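PDB 6DM4: RavO from Legionella pneumophila subsp. pneumophila, which binds a phosphotyrosine peptide of human Shc1 through this SH2 domain, one part of a longer protein that probably targets host signalling. Local coordinates for residues F39-S44 against G100-L105; G79-I84 against I94-L99; E20-R23 against E27-Q30. One frame throughout, in Å; residues are numbered along the deposited sequence.

Contact 1 of 3, residues F39-S44 against G100-L105; sequences FILRWS and GVMATL
Leu41 and Met102 reach toward each other tip to tip across this buried contact. The bump from the strand is Leu41 CD1. The hollow on the helix is a notch between Met102 and Leu105, three apart on one side of the helix; Leu105 points at the strand and Met102 bends round to it. On one flank of the notch, Leu41 CD1 lies 3.6 Å from Met102 SD. On the other flank, Leu105 CD1 is 4.2 Å from Leu41 CD1. The Met102 chain is bent at chi2 (-46°) and again at chi3 (-51°), which folds its methyl back toward the strand. The methyl thereby becomes a bump in its turn. Met102 CE fills the dip between Leu41 CD1 (3.8 Å) and Phe39 CZ (4.2 Å). It comes to the edge of the Phe39 ring, near its plane, and not over a face. Leu41 CG also lies at that ring's edge.

This is the SH2 fold, with helix 101-119 packed on the central sheet. Residues 39-44 read FILRWS, the counterpart of the FLVR motif. Arg42 NH2 and Ser44 OG hydrogen-bond the modified side chain of the bound peptide, consistent with a phosphotyrosine pocket. Leu41 points the other way, into the helix side. No hydrogen bond crosses between the two segments. Leu105 also packs on Ile12 of helix 4-13, and the Phe39 ring stacks with His17.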
ATOM      1  N   PHE A  39     -10.690 -11.714   9.174  1.00 29.05           N
ATOM      2  CA  PHE A  39      -9.252 -11.590   9.369  1.00 28.78           C
ATOM      3  C   PHE A  39      -8.846 -10.153   9.101  1.00 27.08           C
ATOM      4  O   PHE A  39      -9.605  -9.376   8.520  1.00 28.20           O
ATOM      5  CB  PHE A  39      -8.456 -12.550   8.463  1.00 27.48           C
ATOM      6  CG  PHE A  39      -8.511 -12.203   6.995  1.00 30.15           C
ATOM      7  CD1 PHE A  39      -9.540 -12.676   6.194  1.00 33.33           C
ATOM      8  CD2 PHE A  39      -7.520 -11.425   6.413  1.00 30.12           C
ATOM      9  CE1 PHE A  39      -9.586 -12.366   4.837  1.00 34.26           C
ATOM     10  CE2 PHE A  39      -7.563 -11.106   5.054  1.00 32.76           C
ATOM     11  CZ  PHE A  39      -8.597 -11.578   4.269  1.00 35.07           C
ATOM     12  N   ILE A  40      -7.639  -9.807   9.543  1.00 27.86           N
ATOM     13  CA  ILE A  40      -7.010  -8.558   9.139  1.00 28.41           C
ATOM     14  C   ILE A  40      -5.642  -8.851   8.544  1.00 29.14           C
ATOM     15  O   ILE A  40      -5.035  -9.895   8.786  1.00 29.37           O
ATOM     16  CB  ILE A  40      -6.870  -7.561  10.301  1.00 29.05           C
ATOM     17  CG1 ILE A  40      -5.970  -8.134  11.407  1.00 30.09           C
ATOM     18  CG2 ILE A  40      -8.235  -7.185  10.802  1.00 29.93           C
ATOM     19  CD1 ILE A  40      -5.669  -7.149  12.541  1.00 34.38           C
ATOM     20  N   LEU A  41      -5.164  -7.896   7.761  1.00 27.89           N
ATOM     21  CA  LEU A  41      -3.778  -7.826   7.335  1.00 27.35           C
ATOM     22  C   LEU A  41      -3.129  -6.617   7.993  1.00 29.17           C
ATOM     23  O   LEU A  41      -3.798  -5.624   8.305  1.00 28.28           O
ATOM     24  CB  LEU A  41      -3.672  -7.724   5.813  1.00 25.65           C
ATOM     25  CG  LEU A  41      -4.246  -8.921   5.056  1.00 29.22           C
ATOM     26  CD1 LEU A  41      -4.288  -8.648   3.575  1.00 30.36           C
ATOM     27  CD2 LEU A  41      -3.415 -10.152   5.337  1.00 31.02           C
ATOM     28  N   ARG A  42      -1.824  -6.709   8.226  1.00 30.02           N
ATOM     29  CA  ARG A  42      -1.154  -5.661   8.982  1.00 29.83           C
ATOM     30  C   ARG A  42       0.322  -5.674   8.643  1.00 30.10           C
ATOM     31  O   ARG A  42       0.848  -6.648   8.097  1.00 30.15           O
ATOM     32  CB  ARG A  42      -1.344  -5.840  10.495  1.00 32.30           C
ATOM     33  CG  ARG A  42      -0.960  -7.220  10.994  1.00 31.41           C
ATOM     34  CD  ARG A  42      -1.219  -7.370  12.479  1.00 34.40           C
ATOM     35  NE  ARG A  42      -0.905  -8.711  12.961  1.00 35.99           N
ATOM     36  CZ  ARG A  42       0.326  -9.140  13.212  1.00 39.26           C
ATOM     37  NH1 ARG A  42       1.360  -8.329  13.026  1.00 38.54           N
ATOM     38  NH2 ARG A  42       0.526 -10.376  13.660  1.00 42.71           N
ATOM     39  N   TRP A  43       0.985  -4.577   8.990  1.00 32.19           N
ATOM     40  CA  TRP A  43       2.425  -4.473   8.800  1.00 37.32           C
ATOM     41  C   TRP A  43       3.138  -5.381   9.803  1.00 37.12           C
ATOM     42  O   TRP A  43       2.977  -5.225  11.014  1.00 36.38           O
ATOM     43  CB  TRP A  43       2.846  -3.015   8.956  1.00 39.99           C
ATOM     44  CG  TRP A  43       4.262  -2.678   8.577  1.00 43.62           C
ATOM     45  CD1 TRP A  43       5.303  -2.472   9.434  1.00 46.96           C
ATOM     46  CD2 TRP A  43       4.781  -2.458   7.256  1.00 44.69           C
ATOM     47  NE1 TRP A  43       6.436  -2.152   8.734  1.00 49.73           N
ATOM     48  CE2 TRP A  43       6.147  -2.142   7.394  1.00 47.70           C
ATOM     49  CE3 TRP A  43       4.229  -2.512   5.970  1.00 42.81           C
ATOM     50  CZ2 TRP A  43       6.968  -1.877   6.298  1.00 49.07           C
ATOM     51  CZ3 TRP A  43       5.046  -2.248   4.883  1.00 43.41           C
ATOM     52  CH2 TRP A  43       6.400  -1.936   5.054  1.00 47.05           C
ATOM     53  N   SER A  44       3.906  -6.342   9.294  1.00 36.50           N
ATOM     54  CA  SER A  44       4.509  -7.379  10.123  1.00 37.35           C
ATOM     55  C   SER A  44       5.683  -6.847  10.934  1.00 41.98           C
ATOM     56  O   SER A  44       6.411  -5.948  10.500  1.00 43.71           O
ATOM     57  CB  SER A  44       4.982  -8.545   9.248  1.00 36.35           C
ATOM     58  OG  SER A  44       5.871  -9.399   9.950  1.00 38.49           O
ATOM     59  N   GLY A 100      -6.367 -12.637  -8.255  1.00 46.59           N
ATOM     60  CA  GLY A 100      -5.356 -11.713  -7.789  1.00 45.20           C
ATOM     61  C   GLY A 100      -4.878 -12.008  -6.378  1.00 40.97           C
ATOM     62  O   GLY A 100      -5.198 -13.035  -5.767  1.00 39.35           O
ATOM     63  N   VAL A 101      -4.092 -11.061  -5.863  1.00 41.15           N
ATOM     64  CA  VAL A 101      -3.342 -11.297  -4.635  1.00 39.75           C
ATOM     65  C   VAL A 101      -4.278 -11.386  -3.438  1.00 36.86           C
ATOM     66  O   VAL A 101      -4.160 -12.295  -2.608  1.00 35.96           O
ATOM     67  CB  VAL A 101      -2.279 -10.201  -4.438  1.00 41.40           C
ATOM     68  CG1 VAL A 101      -1.595 -10.362  -3.089  1.00 41.03           C
ATOM     69  CG2 VAL A 101      -1.263 -10.243  -5.569  1.00 46.08           C
ATOM     70  N   MET A 102      -5.215 -10.443  -3.320  1.00 35.49           N
ATOM     71  CA  MET A 102      -6.115 -10.473  -2.171  1.00 36.49           C
ATOM     72  C   MET A 102      -7.003 -11.709  -2.214  1.00 36.81           C
ATOM     73  O   MET A 102      -7.280 -12.321  -1.177  1.00 35.29           O
ATOM     74  CB  MET A 102      -6.968  -9.206  -2.113  1.00 37.39           C
ATOM     75  CG  MET A 102      -6.366  -8.038  -1.329  1.00 38.03           C
ATOM     76  SD  MET A 102      -5.642  -8.454   0.281  1.00 37.42           S
ATOM     77  CE  MET A 102      -6.975  -9.385   1.049  1.00 37.49           C
ATOM     78  N   ALA A 103      -7.451 -12.098  -3.411  1.00 37.34           N
ATOM     79  CA  ALA A 103      -8.194 -13.347  -3.542  1.00 38.91           C
ATOM     80  C   ALA A 103      -7.358 -14.533  -3.095  1.00 38.49           C
ATOM     81  O   ALA A 103      -7.897 -15.504  -2.549  1.00 41.32           O
ATOM     82  CB  ALA A 103      -8.662 -13.546  -4.983  1.00 41.77           C
ATOM     83  N   THR A 104      -6.039 -14.462  -3.294  1.00 37.92           N
ATOM     84  CA  THR A 104      -5.156 -15.551  -2.891  1.00 37.76           C
ATOM     85  C   THR A 104      -4.984 -15.582  -1.379  1.00 36.70           C
ATOM     86  O   THR A 104      -5.177 -16.626  -0.741  1.00 35.48           O
ATOM     87  CB  THR A 104      -3.798 -15.406  -3.578  1.00 38.18           C
ATOM     88  OG1 THR A 104      -3.976 -15.407  -5.001  1.00 42.90           O
ATOM     89  CG2 THR A 104      -2.883 -16.552  -3.185  1.00 36.27           C
ATOM     90  N   LEU A 105      -4.605 -14.443  -0.793  1.00 33.75           N
ATOM     91  CA  LEU A 105      -4.425 -14.361   0.652  1.00 34.27           C
ATOM     92  C   LEU A 105      -5.699 -14.743   1.389  1.00 33.65           C
ATOM     93  O   LEU A 105      -5.649 -15.461   2.396  1.00 36.22           O
ATOM     94  CB  LEU A 105      -3.979 -12.951   1.035  1.00 34.39           C
ATOM     95  CG  LEU A 105      -2.519 -12.626   0.723  1.00 34.76           C
ATOM     96  CD1 LEU A 105      -2.257 -11.129   0.865  1.00 35.74           C
ATOM     97  CD2 LEU A 105      -1.593 -13.437   1.623  1.00 35.43           C
TER

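Contact 2 of 3, residues G79-I84 against I94-L99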
ATOM      1  N   GLY A  79       8.113  -9.353  -6.743  1.00 56.48           N
ATOM      2  CA  GLY A  79       6.679  -9.456  -6.557  1.00 53.70           C
ATOM      3  C   GLY A  79       6.139 -10.823  -6.202  1.00 52.78           C
ATOM      4  O   GLY A  79       4.916 -10.994  -6.176  1.00 50.81           O
ATOM      5  N   GLU A  80       7.001 -11.799  -5.926  1.00 54.50           N
ATOM      6  CA  GLU A  80       6.553 -13.142  -5.585  1.00 50.16           C
ATOM      7  C   GLU A  80       6.115 -13.207  -4.126  1.00 47.06           C
ATOM      8  O   GLU A  80       6.747 -12.609  -3.250  1.00 46.54           O
ATOM      9  CB  GLU A  80       7.675 -14.147  -5.829  1.00 53.40           C
ATOM     10  CG  GLU A  80       8.181 -14.180  -7.255  1.00 67.81           C
ATOM     11  CD  GLU A  80       9.035 -15.400  -7.514  1.00 70.94           C
ATOM     12  OE1 GLU A  80       8.575 -16.303  -8.244  1.00 72.40           O
ATOM     13  OE2 GLU A  80      10.159 -15.459  -6.974  1.00 72.04           O
ATOM     14  N   LEU A  81       5.038 -13.949  -3.871  1.00 45.56           N
ATOM     15  CA  LEU A  81       4.460 -14.095  -2.541  1.00 44.68           C
ATOM     16  C   LEU A  81       4.927 -15.391  -1.889  1.00 44.07           C
ATOM     17  O   LEU A  81       5.139 -16.407  -2.560  1.00 46.20           O
ATOM     18  CB  LEU A  81       2.930 -14.069  -2.610  1.00 44.00           C
ATOM     19  CG  LEU A  81       2.145 -14.084  -1.295  1.00 44.02           C
ATOM     20  CD1 LEU A  81       2.496 -12.882  -0.420  1.00 42.51           C
ATOM     21  CD2 LEU A  81       0.648 -14.137  -1.570  1.00 44.49           C
ATOM     22  N   PHE A  82       5.098 -15.341  -0.568  1.00 42.96           N
ATOM     23  CA  PHE A  82       5.569 -16.482   0.205  1.00 44.14           C
ATOM     24  C   PHE A  82       4.904 -16.475   1.573  1.00 42.40           C
ATOM     25  O   PHE A  82       4.691 -15.411   2.158  1.00 40.87           O
ATOM     26  CB  PHE A  82       7.092 -16.459   0.399  1.00 46.40           C
ATOM     27  CG  PHE A  82       7.875 -16.375  -0.882  1.00 48.84           C
ATOM     28  CD1 PHE A  82       8.088 -15.155  -1.505  1.00 52.41           C
ATOM     29  CD2 PHE A  82       8.410 -17.514  -1.454  1.00 51.85           C
ATOM     30  CE1 PHE A  82       8.811 -15.076  -2.683  1.00 51.51           C
ATOM     31  CE2 PHE A  82       9.134 -17.444  -2.637  1.00 58.25           C
ATOM     32  CZ  PHE A  82       9.336 -16.224  -3.251  1.00 54.59           C
ATOM     33  N   SER A  83       4.583 -17.662   2.077  1.00 43.16           N
ATOM     34  CA  SER A  83       4.272 -17.834   3.487  1.00 45.03           C
ATOM     35  C   SER A  83       5.573 -18.121   4.223  1.00 47.96           C
ATOM     36  O   SER A  83       6.466 -18.784   3.688  1.00 46.85           O
ATOM     37  CB  SER A  83       3.273 -18.973   3.698  1.00 43.14           C
ATOM     38  OG  SER A  83       3.878 -20.227   3.444  1.00 45.72           O
ATOM     39  N   ILE A  84       5.690 -17.612   5.446  1.00 44.27           N
ATOM     40  CA  ILE A  84       6.971 -17.617   6.141  1.00 46.41           C
ATOM     41  C   ILE A  84       6.805 -18.269   7.504  1.00 51.35           C
ATOM     42  O   ILE A  84       5.980 -17.832   8.312  1.00 46.37           O
ATOM     43  CB  ILE A  84       7.553 -16.201   6.267  1.00 51.80           C
ATOM     44  CG1 ILE A  84       7.999 -15.728   4.879  1.00 52.57           C
ATOM     45  CG2 ILE A  84       8.725 -16.196   7.238  1.00 48.57           C
ATOM     46  CD1 ILE A  84       8.199 -14.255   4.765  1.00 51.07           C
ATOM     47  N   ILE A  94       3.858 -19.048  -2.815  1.00 45.21           N
ATOM     48  CA  ILE A  94       2.413 -19.039  -3.008  1.00 52.70           C
ATOM     49  C   ILE A  94       2.141 -18.520  -4.412  1.00 51.45           C
ATOM     50  O   ILE A  94       2.520 -17.390  -4.742  1.00 50.51           O
ATOM     51  CB  ILE A  94       1.705 -18.158  -1.966  1.00 48.79           C
ATOM     52  CG1 ILE A  94       1.781 -18.781  -0.573  1.00 49.17           C
ATOM     53  CG2 ILE A  94       0.266 -17.928  -2.362  1.00 46.89           C
ATOM     54  CD1 ILE A  94       1.175 -17.901   0.511  1.00 46.62           C
ATOM     55  N   ASP A  95       1.486 -19.333  -5.235  1.00 53.67           N
ATOM     56  CA  ASP A  95       1.113 -18.895  -6.574  1.00 55.38           C
ATOM     57  C   ASP A  95      -0.188 -18.108  -6.515  1.00 49.42           C
ATOM     58  O   ASP A  95      -1.122 -18.483  -5.801  1.00 47.43           O
ATOM     59  CB  ASP A  95       0.955 -20.090  -7.515  1.00 63.98           C
ATOM     60  CG  ASP A  95      -0.212 -20.983  -7.131  1.00 70.94           C
ATOM     61  OD1 ASP A  95      -0.055 -21.809  -6.209  1.00 73.92           O
ATOM     62  OD2 ASP A  95      -1.292 -20.852  -7.746  1.00 73.29           O
ATOM     63  N   ILE A  96      -0.250 -17.019  -7.273  1.00 47.70           N
ATOM     64  CA  ILE A  96      -1.391 -16.111  -7.207  1.00 47.10           C
ATOM     65  C   ILE A  96      -2.574 -16.717  -7.950  1.00 49.52           C
ATOM     66  O   ILE A  96      -2.466 -17.087  -9.126  1.00 45.64           O
ATOM     67  CB  ILE A  96      -1.026 -14.732  -7.779  1.00 46.77           C
ATOM     68  CG1 ILE A  96       0.129 -14.113  -6.986  1.00 44.03           C
ATOM     69  CG2 ILE A  96      -2.238 -13.815  -7.771  1.00 44.79           C
ATOM     70  CD1 ILE A  96      -0.087 -14.120  -5.492  1.00 40.82           C
ATOM     71  N   LEU A  97      -3.716 -16.795  -7.270  1.00 41.62           N
ATOM     72  CA  LEU A  97      -4.934 -17.331  -7.858  1.00 46.38           C
ATOM     73  C   LEU A  97      -5.461 -16.378  -8.932  1.00 44.78           C
ATOM     74  O   LEU A  97      -5.059 -15.211  -8.985  1.00 42.02           O
ATOM     75  CB  LEU A  97      -5.977 -17.556  -6.761  1.00 47.49           C
ATOM     76  CG  LEU A  97      -5.560 -18.545  -5.672  1.00 48.77           C
ATOM     77  CD1 LEU A  97      -6.676 -18.771  -4.655  1.00 49.44           C
ATOM     78  CD2 LEU A  97      -5.151 -19.851  -6.289  1.00 52.54           C
ATOM     79  N   PRO A  98      -6.368 -16.849  -9.799  1.00 46.69           N
ATOM     80  CA  PRO A  98      -6.753 -16.032 -10.969  1.00 47.47           C
ATOM     81  C   PRO A  98      -7.270 -14.639 -10.636  1.00 50.15           C
ATOM     82  O   PRO A  98      -7.030 -13.707 -11.413  1.00 48.66           O
ATOM     83  CB  PRO A  98      -7.837 -16.883 -11.642  1.00 51.26           C
ATOM     84  CG  PRO A  98      -7.487 -18.280 -11.278  1.00 56.98           C
ATOM     85  CD  PRO A  98      -6.951 -18.204  -9.869  1.00 50.26           C
ATOM     86  N   LEU A  99      -7.975 -14.459  -9.522  1.00 47.59           N
ATOM     87  CA  LEU A  99      -8.564 -13.163  -9.205  1.00 47.44           C
ATOM     88  C   LEU A  99      -7.610 -12.234  -8.461  1.00 47.52           C
ATOM     89  O   LEU A  99      -8.016 -11.133  -8.069  1.00 46.98           O
ATOM     90  CB  LEU A  99      -9.852 -13.344  -8.399  1.00 47.95           C
ATOM     91  CG  LEU A  99     -11.085 -13.793  -9.185  1.00 50.63           C
ATOM     92  CD1 LEU A  99     -12.305 -13.844  -8.275  1.00 51.07           C
ATOM     93  CD2 LEU A  99     -11.335 -12.873 -10.370  1.00 52.46           C
TER
HETATM   94  O   HOH W   1       3.664 -15.218  -5.891  1.00 42.03           O
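Leu81 and Ile94 join strand 81-84 to the edge strand 91-94, at one margin of the antiparallel SH2 sheet. Ile94 N donates to Leu81 O over 2.9 Å, with an N-H...O angle of 160°. The donor stands about 41° out of the carbonyl plane. A water adds a second link. It accepts from Leu81 N at 2.8 Å and donates to Ile94 O at 2.7 Å, so it bridges the two backbones beside the direct bond.

The side chains of Leu81 and Ile94 lie on the same face of the sheet and pack together. With chi1 at -175°, the Leu81 side chain swings to the carbonyl-carbon side, and its CD2 branch makes the closest side-chain contacts. Leu81 CD2 packs 3.9 Å from Ile94 CG2, the two side chains meeting at a slant. The same methyl, Leu81 CD2, is 4.0 Å from Ile96 CD1, and here the chains cross at about a right angle. One leucine branch is thus shared by two isoleucines. The CG1 arm of Ile94 runs along strand 81-84 toward Ser83. Ile94 CD1 lies 3.8 Å from Ser83 N and 4.0 Å from Ser83 CB.

Tyr73 of strand 67-76 touches both Leu81 and Ile94. Thr104 and His108 of helix 101-119 pack on Ile94, and Thr104 also meets Ile96. The contact sits near the surface, between the sheet margin and the start of that helix.

Contact 3 of 3, residues E20-R23 against E27-Q30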
ATOM      1  N   GLU A  20      -3.705  -0.282   8.757  1.00 29.14           N
ATOM      2  CA  GLU A  20      -2.426   0.412   8.874  1.00 31.47           C
ATOM      3  C   GLU A  20      -2.137   0.894  10.290  1.00 34.07           C
ATOM      4  O   GLU A  20      -0.972   1.151  10.613  1.00 37.04           O
ATOM      5  CB  GLU A  20      -2.366   1.600   7.908  1.00 34.19           C
ATOM      6  CG  GLU A  20      -3.363   2.708   8.192  1.00 39.25           C
ATOM      7  CD  GLU A  20      -4.655   2.541   7.417  1.00 42.65           C
ATOM      8  OE1 GLU A  20      -5.023   1.385   7.112  1.00 42.35           O
ATOM      9  OE2 GLU A  20      -5.296   3.568   7.105  1.00 44.75           O
ATOM     10  N   ASN A  21      -3.150   1.032  11.140  1.00 32.93           N
ATOM     11  CA  ASN A  21      -2.942   1.551  12.483  1.00 38.14           C
ATOM     12  C   ASN A  21      -2.847   0.452  13.535  1.00 38.93           C
ATOM     13  O   ASN A  21      -2.860   0.754  14.734  1.00 38.82           O
ATOM     14  CB  ASN A  21      -4.053   2.537  12.846  1.00 41.89           C
ATOM     15  CG  ASN A  21      -4.050   3.770  11.954  1.00 46.69           C
ATOM     16  OD1 ASN A  21      -5.085   4.155  11.405  1.00 48.99           O
ATOM     17  ND2 ASN A  21      -2.885   4.396  11.809  1.00 47.17           N
ATOM     18  N   ILE A  22      -2.740  -0.807  13.118  1.00 36.67           N
ATOM     19  CA  ILE A  22      -2.632  -1.937  14.035  1.00 37.06           C
ATOM     20  C   ILE A  22      -1.231  -2.508  13.887  1.00 40.46           C
ATOM     21  O   ILE A  22      -0.912  -3.149  12.877  1.00 41.31           O
ATOM     22  CB  ILE A  22      -3.701  -3.002  13.764  1.00 34.82           C
ATOM     23  CG1 ILE A  22      -5.097  -2.422  13.988  1.00 34.52           C
ATOM     24  CG2 ILE A  22      -3.490  -4.208  14.665  1.00 36.59           C
ATOM     25  CD1 ILE A  22      -6.200  -3.438  13.838  1.00 33.77           C
ATOM     26  N   ARG A  23      -0.381  -2.278  14.882  1.00 45.25           N
ATOM     27  CA  ARG A  23       0.997  -2.752  14.797  1.00 51.16           C
ATOM     28  C   ARG A  23       1.456  -3.698  15.904  1.00 51.87           C
ATOM     29  O   ARG A  23       2.153  -4.675  15.631  1.00 54.76           O
ATOM     30  CB  ARG A  23       1.957  -1.560  14.709  1.00 58.38           C
ATOM     31  CG  ARG A  23       1.686  -0.629  13.539  1.00 63.79           C
ATOM     32  CD  ARG A  23       2.111  -1.259  12.222  1.00 67.04           C
ATOM     33  NE  ARG A  23       2.997  -0.385  11.459  1.00 72.71           N
ATOM     34  CZ  ARG A  23       4.220  -0.039  11.847  1.00 78.73           C
ATOM     35  NH1 ARG A  23       4.709  -0.494  12.992  1.00 81.26           N
ATOM     36  NH2 ARG A  23       4.957   0.762  11.090  1.00 81.87           N
ATOM     37  N   GLU A  27      -2.488  -4.189  20.193  1.00 37.92           N
ATOM     38  CA  GLU A  27      -3.481  -3.557  19.331  1.00 36.23           C
ATOM     39  C   GLU A  27      -4.303  -4.595  18.579  1.00 32.53           C
ATOM     40  O   GLU A  27      -5.502  -4.394  18.351  1.00 30.60           O
ATOM     41  CB  GLU A  27      -2.795  -2.584  18.373  1.00 36.46           C
ATOM     42  CG  GLU A  27      -2.352  -1.307  19.077  1.00 41.08           C
ATOM     43  CD  GLU A  27      -1.480  -0.403  18.225  1.00 44.71           C
ATOM     44  OE1 GLU A  27      -0.885  -0.891  17.239  1.00 44.42           O
ATOM     45  OE2 GLU A  27      -1.376   0.800  18.558  1.00 48.44           O
ATOM     46  N   VAL A  28      -3.674  -5.713  18.187  1.00 31.66           N
ATOM     47  CA  VAL A  28      -4.398  -6.813  17.551  1.00 28.45           C
ATOM     48  C   VAL A  28      -5.450  -7.385  18.495  1.00 27.97           C
ATOM     49  O   VAL A  28      -6.607  -7.593  18.112  1.00 28.27           O
ATOM     50  CB  VAL A  28      -3.422  -7.915  17.088  1.00 29.20           C
ATOM     51  CG1 VAL A  28      -4.196  -9.096  16.527  1.00 29.25           C
ATOM     52  CG2 VAL A  28      -2.449  -7.380  16.048  1.00 31.34           C
ATOM     53  N   LYS A  29      -5.051  -7.687  19.734  1.00 29.24           N
ATOM     54  CA  LYS A  29      -6.014  -8.192  20.709  1.00 31.08           C
ATOM     55  C   LYS A  29      -7.153  -7.207  20.925  1.00 31.40           C
ATOM     56  O   LYS A  29      -8.323  -7.602  20.990  1.00 30.60           O
ATOM     57  CB  LYS A  29      -5.327  -8.480  22.046  1.00 33.19           C
ATOM     58  CG  LYS A  29      -4.245  -9.538  21.997  1.00 35.04           C
ATOM     59  CD  LYS A  29      -3.669  -9.744  23.389  1.00 39.34           C
ATOM     60  CE  LYS A  29      -2.415 -10.596  23.375  1.00 43.21           C
ATOM     61  NZ  LYS A  29      -1.788 -10.637  24.732  1.00 47.62           N
ATOM     62  N   GLN A  30      -6.827  -5.921  21.054  1.00 30.76           N
ATOM     63  CA  GLN A  30      -7.864  -4.912  21.238  1.00 32.07           C
ATOM     64  C   GLN A  30      -8.806  -4.862  20.042  1.00 30.46           C
ATOM     65  O   GLN A  30     -10.019  -4.694  20.207  1.00 32.53           O
ATOM     66  CB  GLN A  30      -7.222  -3.546  21.483  1.00 35.91           C
ATOM     67  CG  GLN A  30      -8.223  -2.431  21.780  1.00 38.51           C
ATOM     68  CD  GLN A  30      -9.038  -2.666  23.041  1.00 41.06           C
ATOM     69  OE1 GLN A  30      -8.541  -3.204  24.034  1.00 39.95           O
ATOM     70  NE2 GLN A  30     -10.298  -2.255  23.006  1.00 43.47           N
TER
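Ile22 and Val28 cross at about a right angle, methyl against methyl. Ile22 CG2 and Val28 CG2 are 3.6 Å apart. The isoleucine branch also leans on the start of the helix backbone, with Ile22 CG2 3.8 Å from Val28 N. It meets the aliphatic base of the Glu27 side chain too: Ile22 CG2 is 4.1 Å from Glu27 CB. Ile22 therefore uses one branch for the helix. Its other arm, ending in CD1, packs on Ile40 of strand 40-43.

Glu27 reaches from the helix back to the loop. Its chain is extended beyond CG (chi2 171°), which carries the carboxylate across to the backbone of Arg23. Arg23 N donates to Glu27 OE1 over 2.8 Å. The bond is nearly straight, at 168°, and the donor meets OE1 almost along the C-O axis. Arg23 CB lies beside the same oxygen, Glu27 OE1, at 3.9 Å. Asn21 O also comes near, 3.6 Å from Glu27 OE1.

These residues join the preceding loop to the first turns of helix 25-34, the first of the two helices that flank the sheet in an SH2 domain. Thr24 OG1 hydrogen-bonds Glu27 N, and Glu27 OE1 has a further bond to a residue just outside the two segments. Together these are consistent with a capping box at the helix N terminus. A carboxylate placed here would probably also be favoured by the helix dipole.

The Arg23 guanidinium takes no part in that grip. The Arg23 chain is bent at chi2 and chi3, and Arg23 NE ends 7.0 Å from Glu27 OE1. The Arg23 side chain packs on Trp43, and on Lys7 of the second subunit. Val28 lies against Arg42 of the phosphotyrosine pocket and touches Ile68 of strand 67-76.

In the fold
From the N terminus, contact 3 closes first. It shuts the short turn between the loop after helix 4-13 and the start of helix 25-34. That helix leads into strand 40-43, where contact 1 opens. Contact 1 closes only at helix 101-119, so its loop takes in most of the sheet. Contact 2 is nested inside that loop and joins the last two strands just before the helix. Contacts 1 and 2 touch through Thr104, whose OG1 probably hydrogen-bonds Leu97 N. Contacts 1 and 3 meet where Arg42 and Trp43 pack on Ile22, Arg23 and Val28. Contacts 2 and 3 lie on opposite sides of the chain's centre, their nearest atoms about 15 Å apart.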